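Long-range contacts in GDSL-like protein (Roseburia intestinalis L1-82, PDB 6HFZ), which removes acetyl groups from acetylated mannans as a two-domain esterase, with a catalytic domain probably of the SGNH hydrolase kind: residues G45-K50 with T188-H193; V143-G148 with S171-E176. All coordinates share one frame; numbering follows the deposited sequence.

Contact 1 of 2, residues G45-K50 with T188-H193; sequences GSLSSK and TPDDLH. With ACT (acetate ion), chain E.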
ATOM      1  N   GLY A  45      11.773   1.295  -0.558  1.00 21.40           N
ATOM      2  CA  GLY A  45      13.099   1.508  -1.192  1.00 22.31           C
ATOM      3  C   GLY A  45      13.815   0.268  -1.694  1.00 24.40           C
ATOM      4  O   GLY A  45      14.931   0.379  -2.223  1.00 25.62           O
ATOM      5  N   SER A  46      13.230  -0.929  -1.552  1.00 25.16           N
ATOM      6  CA  SER A  46      13.868  -2.132  -2.138  1.00 24.16           C
ATOM      7  C   SER A  46      14.028  -1.941  -3.638  1.00 22.34           C
ATOM      8  O   SER A  46      13.089  -1.469  -4.275  1.00 21.81           O
ATOM      9  CB  SER A  46      13.015  -3.361  -1.868  1.00 27.47           C
ATOM     10  OG  SER A  46      12.768  -3.515  -0.481  1.00 31.89           O
ATOM     11  N   LEU A  47      15.178  -2.314  -4.236  1.00 22.80           N
ATOM     12  CA  LEU A  47      16.380  -2.821  -3.568  1.00 24.51           C
ATOM     13  C   LEU A  47      17.518  -1.814  -3.827  1.00 27.84           C
ATOM     14  O   LEU A  47      18.556  -2.178  -4.409  1.00 29.61           O
ATOM     15  CB  LEU A  47      16.740  -4.200  -4.146  1.00 28.15           C
ATOM     16  CG  LEU A  47      15.921  -5.397  -3.683  1.00 27.67           C
ATOM     17  CD1 LEU A  47      16.052  -6.592  -4.636  1.00 29.90           C
ATOM     18  CD2 LEU A  47      16.343  -5.820  -2.277  1.00 32.71           C
ATOM     19  N   SER A  48      17.307  -0.537  -3.457  1.00 24.12           N
ATOM     20  CA  SER A  48      18.390   0.464  -3.549  1.00 27.77           C
ATOM     21  C   SER A  48      19.491   0.086  -2.546  1.00 27.49           C
ATOM     22  O   SER A  48      19.223  -0.600  -1.558  1.00 28.78           O
ATOM     23  CB  SER A  48      17.909   1.874  -3.322  1.00 27.79           C
ATOM     24  OG  SER A  48      17.381   2.015  -2.017  1.00 30.57           O
ATOM     25  N   SER A  49      20.733   0.503  -2.833  1.00 30.64           N
ATOM     26  CA  SER A  49      21.886   0.163  -1.989  1.00 32.50           C
ATOM     27  C   SER A  49      21.954   1.066  -0.748  1.00 33.19           C
ATOM     28  O   SER A  49      22.580   0.712   0.259  1.00 30.76           O
ATOM     29  CB  SER A  49      23.153   0.235  -2.789  1.00 31.90           C
ATOM     30  OG  SER A  49      23.380   1.563  -3.197  1.00 32.18           O
ATOM     31  N   LYS A  50      21.289   2.219  -0.800  1.00 32.83           N
ATOM     32  CA  LYS A  50      21.169   3.105   0.347  1.00 34.06           C
ATOM     33  C   LYS A  50      19.809   3.766   0.311  1.00 31.04           C
ATOM     34  O   LYS A  50      19.267   3.977  -0.766  1.00 31.09           O
ATOM     35  CB  LYS A  50      22.101   4.322   0.294  1.00 37.51           C
ATOM     36  CG  LYS A  50      23.589   4.059   0.185  1.00 45.98           C
ATOM     37  CD  LYS A  50      24.372   5.314  -0.185  1.00 51.56           C
ATOM     38  CE  LYS A  50      25.589   5.007  -1.030  1.00 57.85           C
ATOM     39  NZ  LYS A  50      26.373   3.885  -0.460  1.00 61.75           N
ATOM     40  N   THR A 188      17.218  -4.444 -12.428  1.00 19.81           N
ATOM     41  CA  THR A 188      16.493  -5.153 -11.384  1.00 23.36           C
ATOM     42  C   THR A 188      17.040  -6.565 -11.253  1.00 23.76           C
ATOM     43  O   THR A 188      17.220  -7.268 -12.248  1.00 23.65           O
ATOM     44  CB  THR A 188      14.986  -5.169 -11.673  1.00 23.34           C
ATOM     45  OG1 THR A 188      14.445  -6.072 -10.709  1.00 24.65           O
ATOM     46  CG2 THR A 188      14.644  -5.648 -13.062  1.00 26.74           C
ATOM     47  N   PRO A 189      17.337  -7.033 -10.014  1.00 23.35           N
ATOM     48  CA  PRO A 189      17.781  -8.409  -9.820  1.00 24.96           C
ATOM     49  C   PRO A 189      16.692  -9.479  -9.890  1.00 24.17           C
ATOM     50  O   PRO A 189      17.052 -10.640 -10.053  1.00 27.20           O
ATOM     51  CB  PRO A 189      18.408  -8.420  -8.418  1.00 25.74           C
ATOM     52  CG  PRO A 189      17.746  -7.264  -7.717  1.00 24.24           C
ATOM     53  CD  PRO A 189      17.394  -6.242  -8.779  1.00 23.40           C
ATOM     54  N   ASP A 190      15.402  -9.102  -9.803  1.00 22.39           N
ATOM     55  CA  ASP A 190      14.336 -10.062  -9.696  1.00 24.13           C
ATOM     56  C   ASP A 190      13.119  -9.715 -10.561  1.00 23.19           C
ATOM     57  O   ASP A 190      12.115 -10.354 -10.384  1.00 25.15           O
ATOM     58  CB  ASP A 190      13.856 -10.234  -8.258  1.00 25.54           C
ATOM     59  CG  ASP A 190      13.343  -8.962  -7.605  1.00 25.10           C
ATOM     60  OD1 ASP A 190      13.096  -7.977  -8.311  1.00 26.42           O
ATOM     61  OD2 ASP A 190      13.319  -8.942  -6.380  1.00 29.00           O
ATOM     62  N   ASP A 191      13.236  -8.702 -11.426  1.00 21.57           N
ATOM     63  CA  ASP A 191      12.211  -8.282 -12.384  1.00 24.01           C
ATOM     64  C   ASP A 191      11.059  -7.544 -11.710  1.00 23.57           C
ATOM     65  O   ASP A 191      10.088  -7.185 -12.378  1.00 24.62           O
ATOM     66  CB  ASP A 191      11.698  -9.463 -13.179  1.00 22.79           C
ATOM     67  CG  ASP A 191      12.755  -9.956 -14.126  1.00 25.32           C
ATOM     68  OD1 ASP A 191      13.571  -9.114 -14.610  1.00 26.35           O
ATOM     69  OD2 ASP A 191      12.800 -11.170 -14.317  1.00 26.46           O
ATOM     70  N   LEU A 192      11.205  -7.207 -10.429  1.00 21.61           N
ATOM     71  CA  LEU A 192      10.170  -6.433  -9.732  1.00 21.82           C
ATOM     72  C   LEU A 192      10.805  -5.237  -9.018  1.00 23.65           C
ATOM     73  O   LEU A 192      10.397  -4.086  -9.232  1.00 22.01           O
ATOM     74  CB  LEU A 192       9.447  -7.355  -8.747  1.00 23.49           C
ATOM     75  CG  LEU A 192       8.462  -6.658  -7.799  1.00 25.25           C
ATOM     76  CD1 LEU A 192       7.399  -5.887  -8.577  1.00 27.64           C
ATOM     77  CD2 LEU A 192       7.799  -7.656  -6.859  1.00 28.78           C
ATOM     78  N   HIS A 193      11.786  -5.522  -8.144  1.00 22.49           N
ATOM     79  CA  HIS A 193      12.444  -4.494  -7.330  1.00 23.57           C
ATOM     80  C   HIS A 193      13.603  -3.870  -8.096  1.00 22.63           C
ATOM     81  O   HIS A 193      14.506  -4.573  -8.516  1.00 23.46           O
ATOM     82  CB  HIS A 193      12.974  -5.065  -5.997  1.00 24.11           C
ATOM     83  CG  HIS A 193      11.891  -5.755  -5.242  1.00 27.25           C
ATOM     84  ND1 HIS A 193      11.726  -7.131  -5.288  1.00 26.89           N
ATOM     85  CD2 HIS A 193      10.839  -5.248  -4.554  1.00 29.53           C
ATOM     86  CE1 HIS A 193      10.632  -7.455  -4.598  1.00 31.14           C
ATOM     87  NE2 HIS A 193      10.056  -6.303  -4.150  1.00 31.58           N
TER
HETATM   88  C   ACT E 401       6.692  -5.383  -3.274  1.00 31.04           C
HETATM   89  O   ACT E 401       7.428  -6.406  -3.112  1.00 32.88           O
HETATM   90  OXT ACT E 401       6.056  -4.855  -2.357  1.00 25.60           O
HETATM   91  CH3 ACT E 401       6.537  -4.744  -4.617  1.00 31.16           C
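Leu47 and His193 meet at the rim of what is probably the active site of this SGNH hydrolase, where residues 188-193 carry the Asp-x-x-His sequence of the family. Leu47, preceded by a cis peptide bond, reaches over with CD1, which lies 3.6 Å from Pro189 CG and 3.7 Å from His193 CB. Ser46 adds a lighter touch, its CB approaching His193 CD2 obliquely. The polar order is built within the second loop, around Asp190. Its CG stands between the backbone N and the carbonyl carbon (chi1 59°), turning the carboxylate back over the loop: OD1 accepts the N-H of Leu192, an Asx turn, and also that of His193, completing an Asx motif. OD2 takes the nearly straight bond from His193 ND1 (2.6 Å, 173°), lying in the imidazole plane. Leu192 CG covers one ring face, 3.9 Å above its plane. An alanine in place of Asp190 is likely to leave His193 ND1 and both backbone N-H groups without their acceptor and the imidazole able to turn. Asp190 and His193, with Ser41, are consistent with a Ser-His-Asp triad. A bound acetate, also held by Ser41 N, Gly81 N and Asn110 ND2 as in an SGNH oxyanion hole, meets the imidazole edge at its other nitrogen, and its O receives a hydrogen bond from His193 NE2 of 2.8 Å in length.

Contact 2 of 2, residues V143-G148 with S171-E176; sequences VFYNNG and STIYPE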
ATOM      1  N   VAL A 143       6.033  -1.495 -12.978  1.00 18.00           N
ATOM      2  CA  VAL A 143       5.723  -2.567 -13.907  1.00 17.15           C
ATOM      3  C   VAL A 143       6.594  -3.784 -13.547  1.00 16.58           C
ATOM      4  O   VAL A 143       7.731  -3.629 -13.076  1.00 18.47           O
ATOM      5  CB  VAL A 143       5.956  -2.058 -15.351  1.00 17.44           C
ATOM      6  CG1 VAL A 143       7.450  -1.827 -15.603  1.00 19.02           C
ATOM      7  CG2 VAL A 143       5.366  -2.970 -16.414  1.00 18.17           C
ATOM      8  N   PHE A 144       6.102  -4.993 -13.841  1.00 17.75           N
ATOM      9  CA  PHE A 144       6.868  -6.214 -13.794  1.00 18.74           C
ATOM     10  C   PHE A 144       7.724  -6.292 -15.071  1.00 19.65           C
ATOM     11  O   PHE A 144       7.181  -6.168 -16.159  1.00 19.70           O
ATOM     12  CB  PHE A 144       5.914  -7.408 -13.723  1.00 20.12           C
ATOM     13  CG  PHE A 144       5.384  -7.699 -12.350  1.00 20.85           C
ATOM     14  CD1 PHE A 144       6.105  -8.521 -11.498  1.00 23.12           C
ATOM     15  CD2 PHE A 144       4.209  -7.126 -11.902  1.00 20.66           C
ATOM     16  CE1 PHE A 144       5.623  -8.818 -10.238  1.00 24.52           C
ATOM     17  CE2 PHE A 144       3.741  -7.408 -10.627  1.00 23.47           C
ATOM     18  CZ  PHE A 144       4.453  -8.243  -9.804  1.00 21.26           C
ATOM     19  N   TYR A 145       9.042  -6.538 -14.941  1.00 18.23           N
ATOM     20  CA  TYR A 145       9.945  -6.531 -16.118  1.00 19.15           C
ATOM     21  C   TYR A 145      10.048  -7.916 -16.789  1.00 21.13           C
ATOM     22  O   TYR A 145      10.660  -8.033 -17.882  1.00 20.71           O
ATOM     23  CB  TYR A 145      11.296  -5.918 -15.752  1.00 20.49           C
ATOM     24  CG  TYR A 145      11.198  -4.456 -15.433  1.00 18.86           C
ATOM     25  CD1 TYR A 145      11.019  -3.527 -16.437  1.00 19.19           C
ATOM     26  CD2 TYR A 145      11.110  -4.007 -14.121  1.00 21.45           C
ATOM     27  CE1 TYR A 145      10.864  -2.171 -16.162  1.00 19.92           C
ATOM     28  CE2 TYR A 145      10.914  -2.670 -13.833  1.00 19.58           C
ATOM     29  CZ  TYR A 145      10.786  -1.743 -14.856  1.00 21.98           C
ATOM     30  OH  TYR A 145      10.594  -0.405 -14.581  1.00 20.67           O
ATOM     31  N   ASN A 146       9.527  -8.951 -16.137  1.00 20.85           N
ATOM     32  CA  ASN A 146       9.541 -10.288 -16.716  1.00 20.83           C
ATOM     33  C   ASN A 146       8.503 -10.407 -17.840  1.00 21.34           C
ATOM     34  O   ASN A 146       8.752 -11.147 -18.816  1.00 20.29           O
ATOM     35  CB  ASN A 146       9.265 -11.388 -15.704  1.00 21.68           C
ATOM     36  CG  ASN A 146       8.010 -11.145 -14.905  1.00 22.64           C
ATOM     37  OD1 ASN A 146       7.853 -10.082 -14.331  1.00 27.83           O
ATOM     38  ND2 ASN A 146       7.110 -12.119 -14.842  1.00 28.48           N
ATOM     39  N   ASN A 147       7.381  -9.697 -17.705  1.00 17.97           N
ATOM     40  CA  ASN A 147       6.263  -9.839 -18.673  1.00 18.96           C
ATOM     41  C   ASN A 147       5.545  -8.537 -19.047  1.00 19.74           C
ATOM     42  O   ASN A 147       4.575  -8.609 -19.820  1.00 19.37           O
ATOM     43  CB  ASN A 147       5.272 -10.882 -18.144  1.00 17.49           C
ATOM     44  CG  ASN A 147       4.640 -10.450 -16.852  1.00 18.35           C
ATOM     45  OD1 ASN A 147       4.867  -9.337 -16.400  1.00 21.36           O
ATOM     46  ND2 ASN A 147       3.872 -11.325 -16.247  1.00 25.45           N
ATOM     47  N   GLY A 148       5.911  -7.371 -18.489  1.00 17.81           N
ATOM     48  CA  GLY A 148       5.246  -6.129 -18.834  1.00 18.53           C
ATOM     49  C   GLY A 148       3.981  -5.835 -18.023  1.00 18.37           C
ATOM     50  O   GLY A 148       3.287  -4.902 -18.355  1.00 19.22           O
ATOM     51  N   SER A 171       4.938   2.172 -19.878  1.00 19.82           N
ATOM     52  CA  SER A 171       5.016   2.879 -21.180  1.00 20.51           C
ATOM     53  C   SER A 171       6.314   3.675 -21.379  1.00 21.71           C
ATOM     54  O   SER A 171       6.432   4.416 -22.404  1.00 22.52           O
ATOM     55  CB  SER A 171       3.806   3.751 -21.324  1.00 21.91           C
ATOM     56  OG  SER A 171       3.668   4.585 -20.197  1.00 20.67           O
ATOM     57  N   THR A 172       7.308   3.525 -20.478  1.00 19.13           N
ATOM     58  CA  THR A 172       8.579   4.235 -20.592  1.00 19.61           C
ATOM     59  C   THR A 172       9.792   3.297 -20.452  1.00 18.92           C
ATOM     60  O   THR A 172      10.567   3.177 -21.413  1.00 19.71           O
ATOM     61  CB  THR A 172       8.693   5.332 -19.546  1.00 18.89           C
ATOM     62  OG1 THR A 172       8.347   4.758 -18.277  1.00 19.82           O
ATOM     63  CG2 THR A 172       7.827   6.520 -19.872  1.00 20.86           C
ATOM     64  N   ILE A 173       9.971   2.656 -19.292  1.00 17.92           N
ATOM     65  CA  ILE A 173      11.119   1.771 -19.049  1.00 17.73           C
ATOM     66  C   ILE A 173      10.934   0.404 -19.736  1.00 17.81           C
ATOM     67  O   ILE A 173      11.833  -0.117 -20.386  1.00 21.19           O
ATOM     68  CB  ILE A 173      11.367   1.607 -17.541  1.00 18.79           C
ATOM     69  CG1 ILE A 173      11.546   2.971 -16.860  1.00 21.85           C
ATOM     70  CG2 ILE A 173      12.560   0.711 -17.306  1.00 21.57           C
ATOM     71  CD1 ILE A 173      11.876   2.851 -15.380  1.00 22.57           C
ATOM     72  N   TYR A 174       9.787  -0.225 -19.506  1.00 18.60           N
ATOM     73  CA  TYR A 174       9.521  -1.582 -20.050  1.00 17.75           C
ATOM     74  C   TYR A 174       9.718  -1.600 -21.560  1.00 18.22           C
ATOM     75  O   TYR A 174      10.338  -2.543 -22.047  1.00 20.10           O
ATOM     76  CB  TYR A 174       8.158  -2.136 -19.624  1.00 17.55           C
ATOM     77  CG  TYR A 174       7.817  -3.443 -20.286  1.00 17.66           C
ATOM     78  CD1 TYR A 174       8.420  -4.653 -19.948  1.00 20.38           C
ATOM     79  CD2 TYR A 174       6.930  -3.435 -21.346  1.00 18.83           C
ATOM     80  CE1 TYR A 174       8.135  -5.818 -20.663  1.00 19.46           C
ATOM     81  CE2 TYR A 174       6.597  -4.587 -22.027  1.00 22.18           C
ATOM     82  CZ  TYR A 174       7.185  -5.796 -21.680  1.00 20.66           C
ATOM     83  OH  TYR A 174       6.837  -6.933 -22.397  1.00 23.16           O
ATOM     84  N   PRO A 175       9.231  -0.617 -22.355  1.00 20.78           N
ATOM     85  CA  PRO A 175       9.501  -0.610 -23.806  1.00 19.90           C
ATOM     86  C   PRO A 175      10.976  -0.751 -24.186  1.00 19.79           C
ATOM     87  O   PRO A 175      11.279  -1.497 -25.154  1.00 20.40           O
ATOM     88  CB  PRO A 175       8.935   0.739 -24.281  1.00 22.09           C
ATOM     89  CG  PRO A 175       7.786   0.971 -23.282  1.00 21.80           C
ATOM     90  CD  PRO A 175       8.313   0.453 -21.950  1.00 19.26           C
ATOM     91  N   GLU A 176      11.888  -0.136 -23.393  1.00 18.76           N
ATOM     92  CA  GLU A 176      13.334  -0.261 -23.661  1.00 20.05           C
ATOM     93  C   GLU A 176      13.841  -1.658 -23.266  1.00 21.25           C
ATOM     94  O   GLU A 176      14.712  -2.236 -23.949  1.00 22.11           O
ATOM     95  CB  GLU A 176      14.103   0.918 -23.042  1.00 22.20           C
ATOM     96  CG  GLU A 176      13.805   2.238 -23.746  1.00 22.86           C
ATOM     97  CD  GLU A 176      14.255   2.236 -25.204  1.00 26.43           C
ATOM     98  OE1 GLU A 176      15.455   2.339 -25.428  1.00 26.42           O
ATOM     99  OE2 GLU A 176      13.433   1.996 -26.107  1.00 27.07           O
TER
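Tyr145 and Tyr174 have their CA atoms 6.3 Å apart where the loop 143-148 passes the first turn of helix 173-178, and that loop is itself folded back by a Gly148 N to Phe144 O hydrogen bond. Tyr174 sends its ring from the helix out to the loop because chi1, at 174°, turns CG away from the backbone N. Gly148 CA lies over one of the ring's faces in a CH-pi contact, 3.5 Å from the centroid of the Tyr174 ring and 15° off its normal. The fit demands glycine, because a CB here would clash with Tyr174 CZ and the positive phi would also press it against the preceding carbonyl O. At the base of the same side chain, Val143 CG1 packs on Tyr174 CB at 4.1 Å, the two side chains crossing at about a right angle. Tyr145 packs instead on Ile173: its CE1 lies 3.5 Å from Ile173 CG2, while its OH is 3.6 Å from Ile173 CD1, so the phenol end rests along both branches of the isoleucine. The Tyr145 ring also presents its edge to Tyr174 N. The contact thus joins the loop after strand 136-141 to helix 173-178, which follows the neighbouring parallel strand 166-168, while Ile173 also packs on Leu201 and Val202 of helix 196-215.

Overall arrangement
From the N terminus, the chain first forms residues 45-50, after helix 41-44. It then runs through strands 71-78, 102-106 and 136-141 before reaching 143-148, the first half of contact 2. The 143-148 and 171-176 segments close a short loop that holds helix 152-161 and strand 166-168. Residues 188-193 then return to 45-50, so contact 1 closes a much longer loop with contact 2 within it, and ties the loop after helix 41-44 to that before helix 196-215. The centres lie about 15 Å apart, and the two contacts touch: Asp191 O and Tyr145 N are 2.8 Å apart, probably hydrogen-bonded, and Leu192 CD1 packs on Phe144 CE1. Loop 143-148 thus links helix 173-178 to the histidine-bearing loop.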